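Local coordinates for protein acyl-coenzyme A oxidase 1 (Yarrowia lipolytica, PDB 5Y9D) that catalyses the oxygen-dependent, FAD-dependent oxidation of 2,3-saturated acyl-CoAs to (2E)-enoyl-CoAs with release of hydrogen peroxide, in peroxisomal fatty acid beta-oxidation, at residues A[35-40]-A[639-644]; A[356-361]-A[632-637]; A[365-370]-A[597-602]. One frame throughout, in Å; residues are numbered along the deposited sequence.

How the interactions relate
From the N terminus, helix 28-38 comes first: interaction 1 joins residues 35-40, the last part of this helix and what follows it, to residues 639-644 and so closes a loop of 598 residues that takes in both other contacts. Helix 355-391 then supplies one side of each of these. Its start meets helix 619-637 in interaction 2, and within that span its next turns meet helix 589-606 in interaction 3, so the three loops nest and none cross. Interactions 1 and 2 are linked by the Glu36–Arg637 salt bridge, interactions 2 and 3 by packing of Leu632 and Cys633 against residues 597-602. Together they tie the N-terminal and C-terminal helices to one that reaches the FAD.

Interaction 1. Residues A[35-40]-A[639-644]; sequences KERGKT and QVIGLT
The backbones approach most closely where Arg37 faces Ile641 and Thr40 faces Gly642, the latter pair with CA atoms 5.4 Å apart, as the end of helix 28-38 and the turn after it lie against the start of helix 640-646. Ile641 points toward the N-terminal segment and presents two branches to it. Its CG1 lies 3.6 Å from Glu36 CB, while CG2, anti to the backbone N, comes within 3.5 Å of Arg37 NE and also touches the CB and NH1 of that arginine. Arg37 crosses the isoleucine at about a right angle: its chain starts with CG anti to the backbone N (chi1 -176°) and bends at chi3, which carries the guanidinium past the methyl. There NE forms a salt bridge with Asp645, NH1 donates to the backbone O of Tyr661, and the Tyr661 ring makes a cation-pi contact. The contact thus fastens the N-terminal helix of the oxidase onto the C-terminal helical region, at the junction between helix 619-637 and helix 640-646. Gln639 occupies the N-cap position of the latter helix, and its side chain reaches back to the turn. NE2 donates to Lys39 O over 2.9 Å, approaching from above the carbonyl plane, with the acceptor close to the plane of the glutamine amide; OE1 accepts from the backbone N of Gln41. The amide therefore spans successive parts of the turn, and both its ends are engaged. Thr40 OG1 sits 3.6 Å from Gly642 N, and CG2 is 4.0 Å from Gly642 CA; a beta-carbon on this glycine would probably run into that methyl. Buried Glu36 has its carboxylate shared between Lys350 and Arg637, and Lys39 NZ adds a long salt bridge, its hydrogen bond to Glu36 OE1 weak at 3.5 Å.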
loop_
_atom_site.group_PDB
_atom_site.type_symbol
_atom_site.label_atom_id
_atom_site.label_comp_id
_atom_site.label_asym_id
_atom_site.label_seq_id
_atom_site.Cartn_x
_atom_site.Cartn_y
_atom_site.Cartn_z
ATOM N N LYS A 35 11.411 0.512 31.271
ATOM C CA LYS A 35 12.869 0.383 31.156
ATOM C C LYS A 35 13.348 1.154 29.953
ATOM O O LYS A 35 14.299 1.949 30.050
ATOM C CB LYS A 35 13.290 -1.097 31.031
ATOM C CG LYS A 35 12.907 -1.931 32.260
ATOM C CD LYS A 35 12.876 -3.440 32.012
ATOM C CE LYS A 35 14.259 -4.079 32.119
ATOM N NZ LYS A 35 14.777 -4.026 33.517
ATOM N N GLU A 36 12.674 0.946 28.822
ATOM C CA GLU A 36 13.065 1.620 27.583
ATOM C C GLU A 36 12.990 3.103 27.791
ATOM O O GLU A 36 13.853 3.830 27.330
ATOM C CB GLU A 36 12.161 1.279 26.404
ATOM C CG GLU A 36 12.342 -0.086 25.814
ATOM C CD GLU A 36 13.643 -0.292 25.059
ATOM O OE1 GLU A 36 14.352 0.682 24.671
ATOM O OE2 GLU A 36 13.931 -1.493 24.830
ATOM N N ARG A 37 11.955 3.537 28.498
ATOM C CA ARG A 37 11.709 4.963 28.701
ATOM C C ARG A 37 12.659 5.587 29.745
ATOM O O ARG A 37 12.861 6.789 29.769
ATOM C CB ARG A 37 10.227 5.217 29.039
ATOM C CG ARG A 37 9.908 6.703 29.170
ATOM C CD ARG A 37 8.427 6.995 29.149
ATOM N NE ARG A 37 7.779 6.685 27.879
ATOM C CZ ARG A 37 6.842 5.764 27.709
ATOM N NH1 ARG A 37 6.290 5.579 26.512
ATOM N NH2 ARG A 37 6.445 5.019 28.716
ATOM N N GLY A 38 13.232 4.764 30.611
ATOM C CA GLY A 38 14.317 5.227 31.489
ATOM C C GLY A 38 15.633 5.479 30.761
ATOM O O GLY A 38 16.470 6.217 31.256
ATOM N N LYS A 39 15.826 4.884 29.580
ATOM C CA LYS A 39 17.061 5.115 28.797
ATOM C C LYS A 39 17.141 6.518 28.194
ATOM O O LYS A 39 18.210 6.980 27.840
ATOM C CB LYS A 39 17.201 4.124 27.651
ATOM C CG LYS A 39 17.184 2.642 28.003
ATOM C CD LYS A 39 17.080 1.786 26.736
ATOM C CE LYS A 39 17.283 0.308 27.052
ATOM N NZ LYS A 39 17.364 -0.560 25.841
ATOM N N THR A 40 16.018 7.210 28.070
ATOM C CA THR A 40 16.022 8.503 27.422
ATOM C C THR A 40 17.014 9.457 28.101
ATOM O O THR A 40 16.980 9.616 29.310
ATOM C CB THR A 40 14.595 9.077 27.394
ATOM O OG1 THR A 40 13.772 8.192 26.642
ATOM C CG2 THR A 40 14.529 10.464 26.725
ATOM N N GLN A 639 17.405 5.323 21.958
ATOM C CA GLN A 639 16.528 6.437 22.335
ATOM C C GLN A 639 15.139 6.450 21.643
ATOM O O GLN A 639 14.467 7.478 21.666
ATOM C CB GLN A 639 17.217 7.777 22.017
ATOM C CG GLN A 639 18.547 8.076 22.715
ATOM C CD GLN A 639 18.392 8.342 24.206
ATOM O OE1 GLN A 639 17.892 9.401 24.634
ATOM N NE2 GLN A 639 18.839 7.376 25.017
ATOM N N VAL A 640 14.701 5.345 21.033
ATOM C CA VAL A 640 13.492 5.390 20.222
ATOM C C VAL A 640 12.280 5.907 20.951
ATOM O O VAL A 640 11.434 6.606 20.326
ATOM C CB VAL A 640 13.058 4.043 19.640
ATOM C CG1 VAL A 640 13.740 3.818 18.318
ATOM C CG2 VAL A 640 13.266 2.876 20.609
ATOM N N ILE A 641 12.160 5.520 22.211
ATOM C CA ILE A 641 11.054 5.919 23.047
ATOM C C ILE A 641 11.055 7.416 23.266
ATOM O O ILE A 641 10.012 8.026 23.289
ATOM C CB ILE A 641 11.025 5.147 24.370
ATOM C CG1 ILE A 641 10.854 3.663 24.100
ATOM C CG2 ILE A 641 9.873 5.605 25.230
ATOM C CD1 ILE A 641 9.699 3.351 23.185
ATOM N N GLY A 642 12.225 8.004 23.444
ATOM C CA GLY A 642 12.300 9.440 23.562
ATOM C C GLY A 642 11.868 10.203 22.330
ATOM O O GLY A 642 11.089 11.112 22.443
ATOM N N LEU A 643 12.324 9.810 21.151
ATOM C CA LEU A 643 11.949 10.490 19.904
ATOM C C LEU A 643 10.465 10.367 19.499
ATOM O O LEU A 643 9.758 11.348 19.103
ATOM C CB LEU A 643 12.888 10.019 18.800
ATOM C CG LEU A 643 14.329 10.004 19.310
ATOM C CD1 LEU A 643 15.226 9.083 18.515
ATOM C CD2 LEU A 643 14.917 11.399 19.365
ATOM N N THR A 644 9.984 9.150 19.659
ATOM C CA THR A 644 8.587 8.867 19.479
ATOM C C THR A 644 7.743 9.597 20.520
ATOM O O THR A 644 6.676 10.070 20.213
ATOM C CB THR A 644 8.324 7.354 19.394
ATOM O OG1 THR A 644 9.007 6.674 20.441
ATOM C CG2 THR A 644 8.859 6.835 18.107
#

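Interaction 2. Residues A[356-361]-A[632-637]; sequences YHQRRL and LCVAVR. With FAD (flavin-adenine dinucleotide), chain D.
Gln358 reaches across to helix 619-637 and lays its amide against Cys633 and Arg637, the tightest part of a nearly perpendicular crossing (84°). With CG anti to the carbonyl carbon (chi1 -57°) and the chain extended beyond it, Gln358 brings NE2 to 3.4 Å from Arg637 CG, and OE1 to 3.7 Å from Cys633 CB. No hydrogen bond bridges the segments; NE2 donates to Ile352 O, and the Arg637 guanidinium, turned 77° from the amide, runs on to Asp353. Cutting Gln358 back to an alanine is likely to leave a gap beside Cys633 and the aliphatic part of Arg637, and Ile352 O without its amide donor. Cys633 SG packs more loosely, 4.0 Å from Arg359 CA, while exposed Val634, at the solvent side, meets Gln358 OE1 with its backbone N and with CG2, without a hydrogen bond. Away from this interface, Arg360 NH1 binds O2B of the adenosine ribose of FAD at 3.0 Å and, weakly, O3B, with O2B at the edge of the guanidinium, near its plane. His357 CE1 lies beside O4B of the same ribose. The cofactor also binds Asp466 and Thr169 of the second subunit, so the FAD site lies between the two subunits.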
loop_
_atom_site.group_PDB
_atom_site.type_symbol
_atom_site.label_atom_id
_atom_site.label_comp_id
_atom_site.label_asym_id
_atom_site.label_seq_id
_atom_site.Cartn_x
_atom_site.Cartn_y
_atom_site.Cartn_z
ATOM N N TYR A 356 17.884 -5.969 11.670
ATOM C CA TYR A 356 17.084 -5.732 10.457
ATOM C C TYR A 356 15.831 -4.883 10.712
ATOM O O TYR A 356 15.442 -4.053 9.882
ATOM C CB TYR A 356 16.668 -7.019 9.708
ATOM C CG TYR A 356 16.327 -6.692 8.260
ATOM C CD1 TYR A 356 17.289 -6.127 7.421
ATOM C CD2 TYR A 356 15.052 -6.883 7.756
ATOM C CE1 TYR A 356 16.994 -5.789 6.114
ATOM C CE2 TYR A 356 14.746 -6.558 6.439
ATOM C CZ TYR A 356 15.717 -6.011 5.620
ATOM O OH TYR A 356 15.437 -5.663 4.308
ATOM N N HIS A 357 15.220 -5.095 11.864
ATOM C CA HIS A 357 14.004 -4.399 12.242
ATOM C C HIS A 357 14.332 -2.939 12.452
ATOM O O HIS A 357 13.543 -2.064 12.099
ATOM C CB HIS A 357 13.427 -5.039 13.504
ATOM C CG HIS A 357 11.955 -4.830 13.679
ATOM N ND1 HIS A 357 11.014 -5.644 13.089
ATOM C CD2 HIS A 357 11.265 -3.919 14.397
ATOM C CE1 HIS A 357 9.805 -5.237 13.425
ATOM N NE2 HIS A 357 9.933 -4.186 14.215
ATOM N N GLN A 358 15.518 -2.673 12.982
ATOM C CA GLN A 358 15.969 -1.313 13.160
ATOM C C GLN A 358 16.080 -0.648 11.794
ATOM O O GLN A 358 15.551 0.456 11.558
ATOM C CB GLN A 358 17.332 -1.287 13.854
ATOM C CG GLN A 358 17.354 -2.003 15.201
ATOM C CD GLN A 358 18.657 -1.824 15.951
ATOM O OE1 GLN A 358 19.629 -1.299 15.425
ATOM N NE2 GLN A 358 18.684 -2.278 17.188
ATOM N N ARG A 359 16.733 -1.317 10.860
ATOM C CA ARG A 359 16.865 -0.692 9.559
ATOM C C ARG A 359 15.511 -0.616 8.798
ATOM O O ARG A 359 15.342 0.237 7.950
ATOM C CB ARG A 359 17.993 -1.322 8.749
ATOM C CG ARG A 359 17.555 -2.337 7.729
ATOM C CD ARG A 359 18.774 -2.980 7.078
ATOM N NE ARG A 359 19.574 -2.047 6.282
ATOM C CZ ARG A 359 20.801 -1.624 6.589
ATOM N NH1 ARG A 359 21.419 -0.798 5.767
ATOM N NH2 ARG A 359 21.417 -2.014 7.693
ATOM N N ARG A 360 14.537 -1.461 9.121
ATOM C CA ARG A 360 13.223 -1.282 8.538
ATOM C C ARG A 360 12.602 0.011 9.064
ATOM O O ARG A 360 12.024 0.773 8.271
ATOM C CB ARG A 360 12.292 -2.452 8.820
ATOM C CG ARG A 360 12.651 -3.738 8.100
ATOM C CD ARG A 360 12.006 -4.930 8.809
ATOM N NE ARG A 360 10.560 -4.883 8.673
ATOM C CZ ARG A 360 9.718 -5.858 9.007
ATOM N NH1 ARG A 360 10.146 -6.999 9.548
ATOM N NH2 ARG A 360 8.419 -5.677 8.797
ATOM N N LEU A 361 12.757 0.303 10.363
ATOM C CA LEU A 361 11.973 1.403 10.942
ATOM C C LEU A 361 12.684 2.723 11.202
ATOM O O LEU A 361 12.116 3.781 10.954
ATOM C CB LEU A 361 11.289 0.949 12.217
ATOM C CG LEU A 361 10.341 -0.237 12.009
ATOM C CD1 LEU A 361 9.818 -0.689 13.364
ATOM C CD2 LEU A 361 9.202 0.086 11.040
ATOM N N LEU A 632 24.476 3.832 13.152
ATOM C CA LEU A 632 23.549 4.940 13.413
ATOM C C LEU A 632 22.206 4.435 13.969
ATOM O O LEU A 632 21.593 5.082 14.841
ATOM C CB LEU A 632 23.359 5.752 12.123
ATOM C CG LEU A 632 24.564 6.660 11.808
ATOM C CD1 LEU A 632 24.523 7.195 10.402
ATOM C CD2 LEU A 632 24.614 7.844 12.760
ATOM N N CYS A 633 21.787 3.274 13.461
ATOM C CA CYS A 633 20.553 2.617 13.867
ATOM C C CYS A 633 20.681 2.220 15.334
ATOM O O CYS A 633 19.825 2.545 16.166
ATOM C CB CYS A 633 20.285 1.371 13.008
ATOM S SG CYS A 633 19.582 1.606 11.340
ATOM N N VAL A 634 21.767 1.533 15.651
ATOM C CA VAL A 634 22.016 1.078 17.007
ATOM C C VAL A 634 22.003 2.262 17.954
ATOM O O VAL A 634 21.426 2.203 19.036
ATOM C CB VAL A 634 23.371 0.335 17.117
ATOM C CG1 VAL A 634 23.722 0.051 18.570
ATOM C CG2 VAL A 634 23.324 -0.974 16.342
ATOM N N ALA A 635 22.621 3.348 17.556
ATOM C CA ALA A 635 22.604 4.539 18.413
ATOM C C ALA A 635 21.206 5.170 18.523
ATOM O O ALA A 635 20.809 5.634 19.581
ATOM C CB ALA A 635 23.606 5.559 17.912
ATOM N N VAL A 636 20.462 5.210 17.428
ATOM C CA VAL A 636 19.101 5.767 17.475
ATOM C C VAL A 636 18.127 4.839 18.202
ATOM O O VAL A 636 17.210 5.308 18.868
ATOM C CB VAL A 636 18.598 6.055 16.066
ATOM C CG1 VAL A 636 17.100 6.034 16.003
ATOM C CG2 VAL A 636 19.168 7.394 15.597
ATOM N N ARG A 637 18.343 3.535 18.063
ATOM C CA ARG A 637 17.543 2.557 18.764
ATOM C C ARG A 637 17.567 2.750 20.273
ATOM O O ARG A 637 16.539 2.553 20.926
ATOM C CB ARG A 637 17.920 1.111 18.379
ATOM C CG ARG A 637 17.172 0.004 19.144
ATOM C CD ARG A 637 18.021 -0.417 20.335
ATOM N NE ARG A 637 17.454 -1.377 21.276
ATOM C CZ ARG A 637 16.541 -1.107 22.213
ATOM N NH1 ARG A 637 16.174 -2.080 23.050
ATOM N NH2 ARG A 637 15.977 0.109 22.313
HETATM P PA FAD D . 5.857 -12.025 14.715
HETATM O O1A FAD D . 5.831 -11.570 16.117
HETATM O O2A FAD D . 6.397 -13.337 14.360
HETATM O O5B FAD D . 6.642 -10.917 13.933
HETATM C C5B FAD D . 6.610 -9.565 14.340
HETATM C C4B FAD D . 7.551 -8.747 13.483
HETATM O O4B FAD D . 8.885 -8.914 13.941
HETATM C C3B FAD D . 7.504 -9.193 12.037
HETATM O O3B FAD D . 7.469 -8.052 11.203
HETATM C C2B FAD D . 8.789 -9.954 11.828
HETATM O O2B FAD D . 9.379 -9.698 10.562
HETATM C C1B FAD D . 9.704 -9.469 12.925
HETATM N N9A FAD D . 10.503 -10.621 13.379
HETATM C C8A FAD D . 10.052 -11.718 13.980
HETATM N N7A FAD D . 11.059 -12.568 14.231
HETATM C C5A FAD D . 12.185 -12.018 13.770
HETATM C C6A FAD D . 13.619 -12.371 13.697
HETATM N N6A FAD D . 14.076 -13.524 14.191
HETATM N N1A FAD D . 14.463 -11.510 13.127
HETATM C C2A FAD D . 14.034 -10.358 12.634
HETATM N N3A FAD D . 12.763 -9.977 12.666
HETATM C C4A FAD D . 11.806 -10.738 13.206
HETATM N N1 FAD D . -2.789 -18.526 12.567
HETATM C C2 FAD D . -3.318 -19.739 12.715
HETATM O O2 FAD D . -2.719 -20.554 13.403
HETATM N N3 FAD D . -4.460 -20.097 12.164
HETATM C C4 FAD D . -5.147 -19.270 11.413
HETATM O O4 FAD D . -6.201 -19.639 10.919
HETATM C C4X FAD D . -4.642 -17.916 11.188
HETATM N N5 FAD D . -5.293 -17.034 10.434
HETATM C C5X FAD D . -4.800 -15.809 10.258
HETATM C C6 FAD D . -5.510 -14.926 9.488
HETATM C C7 FAD D . -5.032 -13.663 9.291
HETATM C C7M FAD D . -5.807 -12.708 8.441
HETATM C C8 FAD D . -3.758 -13.257 9.911
HETATM C C8M FAD D . -3.244 -11.871 9.690
HETATM C C9 FAD D . -3.037 -14.143 10.682
HETATM C C9A FAD D . -3.524 -15.408 10.881
HETATM N N10 FAD D . -2.821 -16.325 11.660
HETATM C C10 FAD D . -3.377 -17.585 11.832
HETATM C "C1'" FAD D . -1.567 -15.972 12.309
HETATM C "C2'" FAD D . -0.470 -15.659 11.324
HETATM O "O2'" FAD D . 0.083 -16.895 10.941
HETATM C "C3'" FAD D . 0.596 -14.827 12.006
HETATM O "O3'" FAD D . 0.259 -13.468 11.829
HETATM C "C4'" FAD D . 1.993 -15.050 11.450
HETATM O "O4'" FAD D . 2.213 -16.435 11.214
HETATM C "C5'" FAD D . 3.054 -14.610 12.430
HETATM O "O5'" FAD D . 2.837 -13.268 12.797
HETATM P P FAD D . 3.178 -12.790 14.235
HETATM O O1P FAD D . 2.074 -11.957 14.683
HETATM O O2P FAD D . 3.581 -13.956 15.018
HETATM O O3P FAD D . 4.429 -11.860 14.040
#

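Interaction 3. Residues A[365-370]-A[597-602]; sequences LAYCYA and NLFALW
Apolar contacts of Phe599 with two alanines form the close part of this crossing, where the helix axes pass 8.7 Å apart at 109°. Ala366 CB meets Phe599 CB at 3.7 Å, and one turn further along, Ala370 CB comes to 3.5 Å from Phe599 CE2. With CG anti to the backbone N (chi1 176°), the phenyl ring is sent across helix 355-391, and its CD1–CE1 side reaches the backbone of Tyr367, CD1 being 3.9 Å from Tyr367 CA. The small residues at 366 and 370 let the two helices come near in the all-helical C-terminal half of the oxidase, joining the C-alpha1 region to the helices that follow it. Helix 558-581 adds Ile574 and Arg570 to the surroundings of Phe599. Aromatic contacts make up the other group. The rings of Tyr367 and Phe599 are near parallel, 24° between planes, but slid apart with centroids 5.5 Å from each other, so they barely overlap and touch mainly through Tyr367 CD1 and Phe599 CE1. Trp602 reaches the tyrosine with the far side of its six-membered ring, CZ3 lying 4.2 Å from Tyr367 CD2, and Arg570 makes a cation-pi contact with the tyrosine ring.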
loop_
_atom_site.group_PDB
_atom_site.type_symbol
_atom_site.label_atom_id
_atom_site.label_comp_id
_atom_site.label_asym_id
_atom_site.label_seq_id
_atom_site.Cartn_x
_atom_site.Cartn_y
_atom_site.Cartn_z
ATOM N N LEU A 365 11.908 6.589 10.686
ATOM C CA LEU A 365 11.817 7.606 11.769
ATOM C C LEU A 365 12.548 8.915 11.424
ATOM O O LEU A 365 12.052 10.001 11.664
ATOM C CB LEU A 365 12.322 7.087 13.115
ATOM C CG LEU A 365 12.192 8.104 14.264
ATOM C CD1 LEU A 365 10.751 8.582 14.448
ATOM C CD2 LEU A 365 12.712 7.536 15.574
ATOM N N ALA A 366 13.733 8.796 10.866
ATOM C CA ALA A 366 14.472 9.973 10.444
ATOM C C ALA A 366 13.783 10.683 9.276
ATOM O O ALA A 366 13.633 11.909 9.294
ATOM C CB ALA A 366 15.885 9.600 10.095
ATOM N N TYR A 367 13.308 9.915 8.310
ATOM C CA TYR A 367 12.536 10.470 7.181
ATOM C C TYR A 367 11.466 11.351 7.770
ATOM O O TYR A 367 11.371 12.536 7.460
ATOM C CB TYR A 367 11.875 9.349 6.325
ATOM C CG TYR A 367 11.445 9.718 4.922
ATOM C CD1 TYR A 367 11.322 11.040 4.516
ATOM C CD2 TYR A 367 11.141 8.734 3.987
ATOM C CE1 TYR A 367 10.941 11.377 3.227
ATOM C CE2 TYR A 367 10.760 9.061 2.693
ATOM C CZ TYR A 367 10.649 10.397 2.334
ATOM O OH TYR A 367 10.259 10.776 1.068
ATOM N N CYS A 368 10.656 10.754 8.635
ATOM C CA CYS A 368 9.549 11.446 9.269
ATOM C C CYS A 368 9.999 12.751 9.911
ATOM O O CYS A 368 9.442 13.798 9.596
ATOM C CB CYS A 368 8.885 10.527 10.301
ATOM S SG CYS A 368 7.611 11.400 11.210
ATOM N N TYR A 369 11.013 12.724 10.784
ATOM C CA TYR A 369 11.517 14.004 11.403
ATOM C C TYR A 369 11.803 15.025 10.310
ATOM O O TYR A 369 11.475 16.192 10.463
ATOM C CB TYR A 369 12.804 13.814 12.255
ATOM C CG TYR A 369 12.609 13.526 13.737
ATOM C CD1 TYR A 369 12.021 12.358 14.167
ATOM C CD2 TYR A 369 13.014 14.421 14.699
ATOM C CE1 TYR A 369 11.839 12.094 15.512
ATOM C CE2 TYR A 369 12.819 14.176 16.055
ATOM C CZ TYR A 369 12.262 13.002 16.456
ATOM O OH TYR A 369 12.095 12.728 17.803
ATOM N N ALA A 370 12.406 14.571 9.201
ATOM C CA ALA A 370 12.743 15.449 8.065
ATOM C C ALA A 370 11.507 15.999 7.383
ATOM O O ALA A 370 11.455 17.167 6.953
ATOM C CB ALA A 370 13.599 14.715 7.038
ATOM N N ASN A 597 22.041 12.047 9.832
ATOM C CA ASN A 597 23.033 11.315 9.055
ATOM C C ASN A 597 22.509 9.965 8.648
ATOM O O ASN A 597 22.862 9.455 7.582
ATOM C CB ASN A 597 24.306 11.082 9.841
ATOM C CG ASN A 597 24.947 12.362 10.310
ATOM O OD1 ASN A 597 24.837 13.407 9.665
ATOM N ND2 ASN A 597 25.614 12.287 11.456
ATOM N N LEU A 598 21.705 9.373 9.523
ATOM C CA LEU A 598 21.033 8.147 9.209
ATOM C C LEU A 598 20.140 8.335 7.975
ATOM O O LEU A 598 20.206 7.568 7.021
ATOM C CB LEU A 598 20.210 7.695 10.407
ATOM C CG LEU A 598 19.309 6.484 10.171
ATOM C CD1 LEU A 598 20.093 5.314 9.624
ATOM C CD2 LEU A 598 18.648 6.116 11.485
ATOM N N PHE A 599 19.301 9.356 8.000
ATOM C CA PHE A 599 18.433 9.705 6.861
ATOM C C PHE A 599 19.273 9.889 5.591
ATOM O O PHE A 599 19.025 9.263 4.575
ATOM C CB PHE A 599 17.655 10.993 7.222
ATOM C CG PHE A 599 16.793 11.536 6.121
ATOM C CD1 PHE A 599 15.991 10.710 5.377
ATOM C CD2 PHE A 599 16.761 12.898 5.879
ATOM C CE1 PHE A 599 15.222 11.194 4.363
ATOM C CE2 PHE A 599 15.969 13.411 4.882
ATOM C CZ PHE A 599 15.200 12.550 4.119
ATOM N N ALA A 600 20.276 10.749 5.667
ATOM C CA ALA A 600 21.191 10.987 4.550
ATOM C C ALA A 600 21.839 9.715 4.019
ATOM O O ALA A 600 21.687 9.408 2.831
ATOM C CB ALA A 600 22.262 11.987 4.959
ATOM N N LEU A 601 22.544 8.972 4.880
ATOM C CA LEU A 601 23.255 7.756 4.434
ATOM C C LEU A 601 22.321 6.666 3.975
ATOM O O LEU A 601 22.577 5.980 2.977
ATOM C CB LEU A 601 24.156 7.188 5.533
ATOM C CG LEU A 601 25.418 8.007 5.791
ATOM C CD1 LEU A 601 26.087 7.588 7.084
ATOM C CD2 LEU A 601 26.393 7.902 4.640
ATOM N N TRP A 602 21.242 6.471 4.710
ATOM C CA TRP A 602 20.217 5.559 4.258
ATOM C C TRP A 602 19.729 5.949 2.866
ATOM O O TRP A 602 19.447 5.063 2.066
ATOM C CB TRP A 602 19.049 5.540 5.239
ATOM C CG TRP A 602 17.877 4.708 4.806
ATOM C CD1 TRP A 602 17.788 3.337 4.795
ATOM C CD2 TRP A 602 16.609 5.197 4.354
ATOM N NE1 TRP A 602 16.549 2.953 4.360
ATOM C CE2 TRP A 602 15.803 4.067 4.080
ATOM C CE3 TRP A 602 16.071 6.488 4.169
ATOM C CZ2 TRP A 602 14.497 4.180 3.629
ATOM C CZ3 TRP A 602 14.763 6.607 3.718
ATOM C CH2 TRP A 602 13.987 5.470 3.460
#